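Local coordinates for Lmo2470 protein (Listeria monocytogenes EGD-e, PDB 5HL3) that is an internalin (InlP) with leucine-rich repeats that binds calcium, interacts with host afadin and facilitates crossing of the basement membrane, at residues D16-D21 / K25-N30; L249-S254 / Y287-E292; G303-I306 / V310-L313. All coordinates share one frame; numbering follows the deposited sequence.

Interaction 1: residues D16-D21 / K25-N30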
loop_
_atom_site.group_PDB
_atom_site.type_symbol
_atom_site.label_atom_id
_atom_site.label_comp_id
_atom_site.label_asym_id
_atom_site.label_seq_id
_atom_site.Cartn_x
_atom_site.Cartn_y
_atom_site.Cartn_z
ATOM N N ASP A 16 27.215 -12.877 29.806
ATOM C CA ASP A 16 26.573 -13.926 30.591
ATOM C C ASP A 16 25.044 -13.753 30.601
ATOM O O ASP A 16 24.293 -14.745 30.528
ATOM C CB ASP A 16 27.127 -13.962 32.003
ATOM C CG ASP A 16 28.625 -14.338 32.045
ATOM O OD1 ASP A 16 29.135 -15.024 31.134
ATOM O OD2 ASP A 16 29.214 -13.966 33.028
ATOM N N VAL A 17 24.560 -12.505 30.616
ATOM C CA VAL A 17 23.115 -12.255 30.556
ATOM C C VAL A 17 22.554 -12.587 29.174
ATOM O O VAL A 17 21.477 -13.161 29.062
ATOM C CB VAL A 17 22.825 -10.762 30.868
ATOM C CG1 VAL A 17 21.321 -10.481 30.811
ATOM C CG2 VAL A 17 23.400 -10.350 32.231
ATOM N N PHE A 18 23.328 -12.282 28.148
ATOM C CA PHE A 18 22.910 -12.434 26.743
ATOM C C PHE A 18 23.956 -13.309 26.030
ATOM O O PHE A 18 24.812 -12.798 25.325
ATOM C CB PHE A 18 22.848 -11.053 26.097
ATOM C CG PHE A 18 21.944 -10.083 26.818
ATOM C CD1 PHE A 18 20.561 -10.219 26.796
ATOM C CD2 PHE A 18 22.473 -9.009 27.497
ATOM C CE1 PHE A 18 19.739 -9.295 27.441
ATOM C CE2 PHE A 18 21.651 -8.067 28.132
ATOM C CZ PHE A 18 20.278 -8.212 28.092
ATOM N N PRO A 19 23.870 -14.631 26.192
ATOM C CA PRO A 19 24.941 -15.540 25.740
ATOM C C PRO A 19 24.863 -15.857 24.241
ATOM O O PRO A 19 24.617 -16.983 23.826
ATOM C CB PRO A 19 24.736 -16.775 26.629
ATOM C CG PRO A 19 23.280 -16.783 26.870
ATOM C CD PRO A 19 22.895 -15.341 27.033
ATOM N N ASP A 20 25.140 -14.842 23.450
ATOM C CA ASP A 20 25.167 -14.936 21.994
ATOM C C ASP A 20 26.025 -13.783 21.530
ATOM O O ASP A 20 25.820 -12.642 21.976
ATOM C CB ASP A 20 23.773 -14.829 21.395
ATOM C CG ASP A 20 23.815 -14.803 19.876
ATOM O OD1 ASP A 20 24.028 -15.894 19.282
ATOM O OD2 ASP A 20 23.675 -13.709 19.271
ATOM N N ASP A 21 26.963 -14.032 20.639
ATOM C CA ASP A 21 27.925 -12.984 20.281
ATOM C C ASP A 21 27.257 -11.746 19.701
ATOM O O ASP A 21 27.536 -10.627 20.138
ATOM C CB ASP A 21 29.010 -13.529 19.353
ATOM C CG ASP A 21 29.959 -14.534 20.072
ATOM O OD1 ASP A 21 30.016 -14.602 21.318
ATOM O OD2 ASP A 21 30.678 -15.252 19.369
ATOM N N LYS A 25 26.843 -8.065 21.580
ATOM C CA LYS A 25 27.429 -6.888 20.924
ATOM C C LYS A 25 26.388 -5.769 20.825
ATOM O O LYS A 25 26.655 -4.621 21.197
ATOM C CB LYS A 25 27.960 -7.274 19.536
ATOM C CG LYS A 25 28.339 -6.123 18.614
ATOM C CD LYS A 25 29.084 -6.582 17.363
ATOM C CE LYS A 25 29.241 -5.453 16.331
ATOM N NZ LYS A 25 27.953 -5.090 15.645
ATOM N N ASP A 26 25.194 -6.110 20.334
ATOM C CA ASP A 26 24.138 -5.107 20.194
ATOM C C ASP A 26 23.667 -4.612 21.556
ATOM O O ASP A 26 23.408 -3.423 21.714
ATOM C CB ASP A 26 22.976 -5.648 19.372
ATOM C CG ASP A 26 23.315 -5.780 17.892
ATOM O OD1 ASP A 26 24.476 -5.484 17.486
ATOM O OD2 ASP A 26 22.398 -6.218 17.147
HETATM N N MSE A 27 23.624 -5.488 22.546
HETATM C CA MSE A 27 23.228 -5.037 23.893
HETATM C C MSE A 27 24.272 -4.117 24.500
HETATM O O MSE A 27 23.910 -3.155 25.156
HETATM C CB MSE A 27 22.910 -6.232 24.792
HETATM C CG MSE A 27 21.579 -6.895 24.439
HETATM SE SE MSE A 27 20.025 -5.652 24.460
HETATM C CE MSE A 27 20.402 -4.728 26.140
ATOM N N ALA A 28 25.557 -4.388 24.302
ATOM C CA ALA A 28 26.591 -3.483 24.797
ATOM C C ALA A 28 26.437 -2.101 24.179
ATOM O O ALA A 28 26.597 -1.081 24.849
ATOM C CB ALA A 28 27.991 -4.057 24.534
ATOM N N LYS A 29 26.113 -2.055 22.886
ATOM C CA LYS A 29 25.895 -0.768 22.227
ATOM C C LYS A 29 24.660 -0.069 22.826
ATOM O O LYS A 29 24.690 1.127 23.116
ATOM C CB LYS A 29 25.738 -0.967 20.723
ATOM C CG LYS A 29 25.636 0.345 19.970
ATOM C CD LYS A 29 25.514 0.125 18.483
ATOM C CE LYS A 29 25.049 1.411 17.818
ATOM N NZ LYS A 29 24.492 1.217 16.464
ATOM N N ASN A 30 23.560 -0.805 23.009
ATOM C CA ASN A 30 22.359 -0.232 23.627
ATOM C C ASN A 30 22.640 0.329 25.027
ATOM O O ASN A 30 22.121 1.381 25.401
ATOM C CB ASN A 30 21.251 -1.285 23.719
ATOM C CG ASN A 30 20.533 -1.517 22.395
ATOM O OD1 ASN A 30 20.200 -0.573 21.694
ATOM N ND2 ASN A 30 20.264 -2.763 22.079
#
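The side chain of M27, a selenomethionine, lies over one face of the F18 ring. Its CG sits almost on the ring normal, 3.8 Å from the centroid of the F18 ring, which makes a CH-pi contact. The SE atom of M27 stands farther above the same face, 4.7 Å from that centroid, as a Met-aromatic contact. The M27 chain bends at chi2 (-56°) and again at chi3, and this brings its CE back to 4.0 Å from F18 CZ. The two side chains cross at about a right angle. CG1 of V17 covers the opposite face of the ring, so F18 is sandwiched between aliphatic groups. Strand 50-53 completes the packing, with L51 and F53 against M27.

The polar link is routine: K25 N donates to D21 O at 3.0 Å, the i to i+4 bond of the first turn of helix 21-30. D20 is the N-cap of this helix, and its OD2 accepts from L23 N.

F18 leaves the helical conformation after helix 14-17, and P19 centres an inverse gamma turn. The arrangement is a short turn joining helix 14-17 to helix 21-30 in the small N-terminal cap domain of internalins, which covers the end of the repeat sheet.

Interaction 2: residues L249-S254 / Y287-E292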
loop_
_atom_site.group_PDB
_atom_site.type_symbol
_atom_site.label_atom_id
_atom_site.label_comp_id
_atom_site.label_asym_id
_atom_site.label_seq_id
_atom_site.Cartn_x
_atom_site.Cartn_y
_atom_site.Cartn_z
ATOM N N LEU A 249 -10.314 3.117 -15.668
ATOM C CA LEU A 249 -11.700 3.549 -15.606
ATOM C C LEU A 249 -12.095 4.363 -16.826
ATOM O O LEU A 249 -11.322 5.189 -17.330
ATOM C CB LEU A 249 -11.903 4.424 -14.355
ATOM C CG LEU A 249 -11.681 3.695 -13.026
ATOM C CD1 LEU A 249 -11.688 4.725 -11.890
ATOM C CD2 LEU A 249 -12.754 2.637 -12.787
ATOM N N THR A 250 -13.335 4.155 -17.273
ATOM C CA THR A 250 -13.943 4.979 -18.348
ATOM C C THR A 250 -14.915 6.028 -17.781
ATOM O O THR A 250 -15.374 6.894 -18.527
ATOM C CB THR A 250 -14.612 4.091 -19.398
ATOM O OG1 THR A 250 -15.606 3.285 -18.772
ATOM C CG2 THR A 250 -13.592 3.255 -20.139
ATOM N N GLU A 251 -15.182 5.954 -16.478
ATOM C CA GLU A 251 -16.058 6.882 -15.771
ATOM C C GLU A 251 -15.605 6.894 -14.326
ATOM O O GLU A 251 -15.258 5.845 -13.782
ATOM C CB GLU A 251 -17.545 6.468 -15.860
ATOM C CG GLU A 251 -18.524 7.499 -15.298
ATOM C CD GLU A 251 -19.966 7.117 -15.451
ATOM O OE1 GLU A 251 -20.301 5.948 -15.133
ATOM O OE2 GLU A 251 -20.780 7.996 -15.851
ATOM N N LEU A 252 -15.610 8.067 -13.710
ATOM C CA LEU A 252 -15.232 8.217 -12.293
ATOM C C LEU A 252 -16.483 8.188 -11.415
ATOM O O LEU A 252 -17.580 8.569 -11.849
ATOM C CB LEU A 252 -14.512 9.535 -12.079
ATOM C CG LEU A 252 -13.243 9.700 -12.931
ATOM C CD1 LEU A 252 -12.708 11.137 -12.879
ATOM C CD2 LEU A 252 -12.197 8.684 -12.530
ATOM N N PRO A 253 -16.329 7.804 -10.139
ATOM C CA PRO A 253 -17.490 7.752 -9.239
ATOM C C PRO A 253 -17.989 9.142 -8.886
ATOM O O PRO A 253 -17.307 9.913 -8.190
ATOM C CB PRO A 253 -16.964 6.984 -8.013
ATOM C CG PRO A 253 -15.491 7.160 -8.061
ATOM C CD PRO A 253 -15.133 7.205 -9.523
ATOM N N SER A 254 -19.204 9.425 -9.308
ATOM C CA SER A 254 -19.739 10.770 -9.229
ATOM C C SER A 254 -19.923 11.314 -7.815
ATOM O O SER A 254 -19.797 12.527 -7.596
ATOM C CB SER A 254 -21.058 10.880 -10.016
ATOM O OG SER A 254 -22.112 10.131 -9.414
ATOM N N TYR A 287 -13.648 11.729 -19.663
ATOM C CA TYR A 287 -13.149 12.959 -20.275
ATOM C C TYR A 287 -14.015 14.128 -19.838
ATOM O O TYR A 287 -13.499 15.195 -19.427
ATOM C CB TYR A 287 -13.087 12.875 -21.835
ATOM C CG TYR A 287 -12.918 14.258 -22.433
ATOM C CD1 TYR A 287 -11.676 14.913 -22.374
ATOM C CD2 TYR A 287 -14.013 14.979 -22.897
ATOM C CE1 TYR A 287 -11.529 16.206 -22.824
ATOM C CE2 TYR A 287 -13.874 16.298 -23.322
ATOM C CZ TYR A 287 -12.628 16.897 -23.293
ATOM O OH TYR A 287 -12.502 18.214 -23.741
ATOM N N PHE A 288 -15.332 13.976 -19.986
ATOM C CA PHE A 288 -16.253 15.062 -19.652
ATOM C C PHE A 288 -16.242 15.431 -18.172
ATOM O O PHE A 288 -16.326 16.604 -17.836
ATOM C CB PHE A 288 -17.650 14.763 -20.201
ATOM C CG PHE A 288 -17.654 14.691 -21.702
ATOM C CD1 PHE A 288 -17.612 15.842 -22.464
ATOM C CD2 PHE A 288 -17.565 13.464 -22.343
ATOM C CE1 PHE A 288 -17.561 15.782 -23.852
ATOM C CE2 PHE A 288 -17.457 13.396 -23.714
ATOM C CZ PHE A 288 -17.466 14.554 -24.460
ATOM N N GLN A 289 -16.078 14.444 -17.306
ATOM C CA GLN A 289 -15.950 14.695 -15.871
ATOM C C GLN A 289 -14.677 15.472 -15.556
ATOM O O GLN A 289 -14.711 16.451 -14.774
ATOM C CB GLN A 289 -15.958 13.385 -15.104
ATOM C CG GLN A 289 -17.296 12.680 -15.085
ATOM C CD GLN A 289 -17.186 11.301 -14.451
ATOM O OE1 GLN A 289 -16.419 10.445 -14.930
ATOM N NE2 GLN A 289 -17.931 11.084 -13.388
HETATM N N MSE A 290 -13.556 15.040 -16.135
HETATM C CA MSE A 290 -12.279 15.720 -15.901
HETATM C C MSE A 290 -12.311 17.128 -16.450
HETATM O O MSE A 290 -11.794 18.065 -15.841
HETATM C CB MSE A 290 -11.100 14.898 -16.467
HETATM C CG MSE A 290 -10.915 13.645 -15.616
HETATM SE SE MSE A 290 -9.461 12.466 -16.186
HETATM C CE MSE A 290 -7.919 13.678 -15.987
ATOM N N GLU A 291 -12.906 17.304 -17.631
ATOM C CA GLU A 291 -12.959 18.622 -18.252
ATOM C C GLU A 291 -13.795 19.570 -17.419
ATOM O O GLU A 291 -13.341 20.693 -17.096
ATOM C CB GLU A 291 -13.523 18.514 -19.689
ATOM C CG GLU A 291 -13.349 19.761 -20.551
ATOM C CD GLU A 291 -14.244 20.925 -20.171
ATOM O OE1 GLU A 291 -15.390 20.741 -19.706
ATOM O OE2 GLU A 291 -13.812 22.077 -20.374
ATOM N N GLU A 292 -14.976 19.118 -16.992
ATOM C CA GLU A 292 -15.889 20.012 -16.313
ATOM C C GLU A 292 -15.495 20.354 -14.883
ATOM O O GLU A 292 -15.887 21.410 -14.381
ATOM C CB GLU A 292 -17.328 19.554 -16.443
ATOM C CG GLU A 292 -17.753 18.357 -15.687
ATOM C CD GLU A 292 -18.885 17.577 -16.390
ATOM O OE1 GLU A 292 -19.063 16.408 -15.989
ATOM O OE2 GLU A 292 -19.533 18.071 -17.362
#
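Two hydrogen bonds join the side-chain amide of Q289 to the backbone of L252. L252 N donates to Q289 OE1 at 2.8 Å, with an N-H...O angle of 172°. The donor lies in the carbonyl plane of the amide and uses a lone pair of OE1. In return, Q289 NE2 donates to L252 O at 3.0 Å. This second bond is just as straight at the hydrogen. L252 O lies close to the plane of the Q289 amide, but NE2 stands above the carbonyl plane of L252. Both ends of the amide are thus engaged by one residue, which fixes the flip of the group. Q289 reaches the loop because its chain is extended beyond CG (chi2 173°).

The van der Waals contacts flank this pair. L252 CB is 3.5 Å from Q289 OE1. E251 CG touches the same oxygen at 3.6 Å, and the E251 side chain crosses that of Q289 at about a right angle. L252 CD1 meets CG of M290, a selenomethionine, at 4.1 Å. L252 also packs on I286 and L257, while M290 packs on Y342 and N343 of strand 334-345.

A backbone bond between T250 and I286 adds a second tie between the same parts. The side-chain hydroxyl of Y354 also bonds to L249 O.

The contact joins the loop after strand 248-249, at the C-terminal end of the repeat region, to helix 285-292. The paired bonds to N-H and C=O of one residue resemble those of an antiparallel hydrogen-bonded pair, here supplied by a side chain. They lie at the junction between the leucine-rich repeats and the C-terminal domain, consistent with an E-set (Ig-like) fold.

Interaction 3: residues G303-I306 / V310-L313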
loop_
_atom_site.group_PDB
_atom_site.type_symbol
_atom_site.label_atom_id
_atom_site.label_comp_id
_atom_site.label_asym_id
_atom_site.label_seq_id
_atom_site.Cartn_x
_atom_site.Cartn_y
_atom_site.Cartn_z
ATOM N N GLY A 303 -6.783 11.890 -31.759
ATOM C CA GLY A 303 -7.179 10.550 -32.214
ATOM C C GLY A 303 -6.177 10.046 -33.208
ATOM O O GLY A 303 -5.552 10.828 -33.913
ATOM N N GLU A 304 -6.036 8.725 -33.281
ATOM C CA GLU A 304 -5.097 8.117 -34.201
ATOM C C GLU A 304 -5.481 6.676 -34.438
ATOM O O GLU A 304 -6.293 6.119 -33.702
ATOM C CB GLU A 304 -3.684 8.184 -33.632
ATOM C CG GLU A 304 -3.499 7.368 -32.363
ATOM C CD GLU A 304 -2.201 7.638 -31.634
ATOM O OE1 GLU A 304 -1.637 8.731 -31.769
ATOM O OE2 GLU A 304 -1.773 6.759 -30.858
ATOM N N TYR A 305 -4.923 6.087 -35.494
ATOM C CA TYR A 305 -5.043 4.645 -35.689
ATOM C C TYR A 305 -3.654 4.060 -35.822
ATOM O O TYR A 305 -2.731 4.717 -36.305
ATOM C CB TYR A 305 -6.003 4.249 -36.811
ATOM C CG TYR A 305 -5.537 4.478 -38.218
ATOM C CD1 TYR A 305 -5.581 5.743 -38.801
ATOM C CD2 TYR A 305 -5.129 3.406 -39.008
ATOM C CE1 TYR A 305 -5.215 5.938 -40.122
ATOM C CE2 TYR A 305 -4.759 3.590 -40.328
ATOM C CZ TYR A 305 -4.789 4.857 -40.870
ATOM O OH TYR A 305 -4.416 5.000 -42.188
ATOM N N ILE A 306 -3.533 2.804 -35.389
ATOM C CA ILE A 306 -2.246 2.160 -35.153
ATOM C C ILE A 306 -2.135 0.973 -36.044
ATOM O O ILE A 306 -2.829 -0.018 -35.837
ATOM C CB ILE A 306 -2.114 1.696 -33.670
ATOM C CG1 ILE A 306 -2.318 2.868 -32.675
ATOM C CG2 ILE A 306 -0.804 0.931 -33.431
ATOM C CD1 ILE A 306 -3.733 3.005 -32.113
ATOM N N VAL A 310 1.777 4.852 -36.824
ATOM C CA VAL A 310 0.685 5.504 -36.126
ATOM C C VAL A 310 0.316 6.735 -36.942
ATOM O O VAL A 310 1.181 7.543 -37.281
ATOM C CB VAL A 310 1.099 5.905 -34.702
ATOM C CG1 VAL A 310 0.001 6.676 -34.009
ATOM C CG2 VAL A 310 1.477 4.675 -33.876
ATOM N N ILE A 311 -0.956 6.850 -37.302
ATOM C CA ILE A 311 -1.426 7.949 -38.143
ATOM C C ILE A 311 -2.516 8.730 -37.413
ATOM O O ILE A 311 -3.496 8.155 -36.950
ATOM C CB ILE A 311 -1.925 7.416 -39.484
ATOM C CG1 ILE A 311 -0.749 6.780 -40.253
ATOM C CG2 ILE A 311 -2.538 8.549 -40.316
ATOM C CD1 ILE A 311 -1.142 6.058 -41.515
ATOM N N GLN A 312 -2.322 10.035 -37.281
ATOM C CA GLN A 312 -3.286 10.895 -36.613
ATOM C C GLN A 312 -4.562 11.081 -37.440
ATOM O O GLN A 312 -4.514 11.148 -38.673
ATOM C CB GLN A 312 -2.659 12.280 -36.314
ATOM C CG GLN A 312 -1.411 12.257 -35.433
ATOM C CD GLN A 312 -1.631 11.560 -34.097
ATOM O OE1 GLN A 312 -2.449 11.983 -33.288
ATOM N NE2 GLN A 312 -0.883 10.454 -33.855
ATOM N N LEU A 313 -5.704 11.153 -36.747
ATOM C CA LEU A 313 -6.998 11.392 -37.391
ATOM C C LEU A 313 -7.665 12.645 -36.806
ATOM O O LEU A 313 -7.522 12.902 -35.614
ATOM C CB LEU A 313 -7.927 10.193 -37.173
ATOM C CG LEU A 313 -7.481 8.878 -37.820
ATOM C CD1 LEU A 313 -8.406 7.745 -37.370
ATOM C CD2 LEU A 313 -7.445 9.022 -39.327
HETATM O O HOH W 1 -6.228 14.179 -33.606
#
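Y305 buries the most surface here, and it does so against I311 and L313. Its ring stands beside the I311 side chain, the two pointing the same way. Y305 CE1 is 3.7 Å from I311 CB, and the phenol oxygen OH comes 3.5 Å from I311 CD1. The L313 and Y305 side chains cross at about a right angle, with L313 CD1 3.7 Å from Y305 CD1. CG of Y305 sits between its backbone N and carbonyl carbon (chi1 73°), and this swings the ring over the neighbouring strand. The backbones of Y305 and I311 form a hydrogen-bonded antiparallel pair. Y305 N donates to I311 O, and I311 N donates to Y305 O, each at 2.9 Å.

E304 points to the other face of the hairpin, together with I306, V310 and Q312. Its side chain lies alongside that of Q312, and Q312 NE2 donates to E304 OE1 at 2.8 Å. The carboxylate is met on its anti side, with the donor tilted 28° out of the carboxylate plane. That plane stands 81° from that of the amide. The Q312 chain bends at chi2, which folds the amide back toward E304. V310 CG1 packs on the carboxylate carbon CD of E304 at 3.4 Å.

L313 also meets G303. L313 N donates to G303 O, from well above the carbonyl plane. Water 1 joins the two residues again: it accepts from G303 N and donates to L313 O.

The segments belong to the beta hairpin of strands 301-306 and 310-318 in a mixed sheet. Strand 334-345 pairs with the far side of 301-306, through E304 with D339 and I306 with K337. D339 is a calcium ligand. On 310-318, strand 323-326 continues the sheet.

Overall arrangement
The three contacts follow one another along an elongated chain. Interaction 1 lies in the N-terminal cap, and its centre is about 60 Å from that of interaction 2 and about 69 Å from that of interaction 3. The parallel ten-strand sheet of the repeats runs between the two ends. Interactions 2 and 3 are neighbours, with centres about 23 Å apart and nearest atoms about 11 Å apart, and do not touch. Interaction 2 joins the loop after strand 248-249 to helix 285-292, which strand 301-306 of interaction 3 follows in the chain. The result is a rod-like chain, with a cap at one end and a C-terminal domain packed on the last repeats at the other.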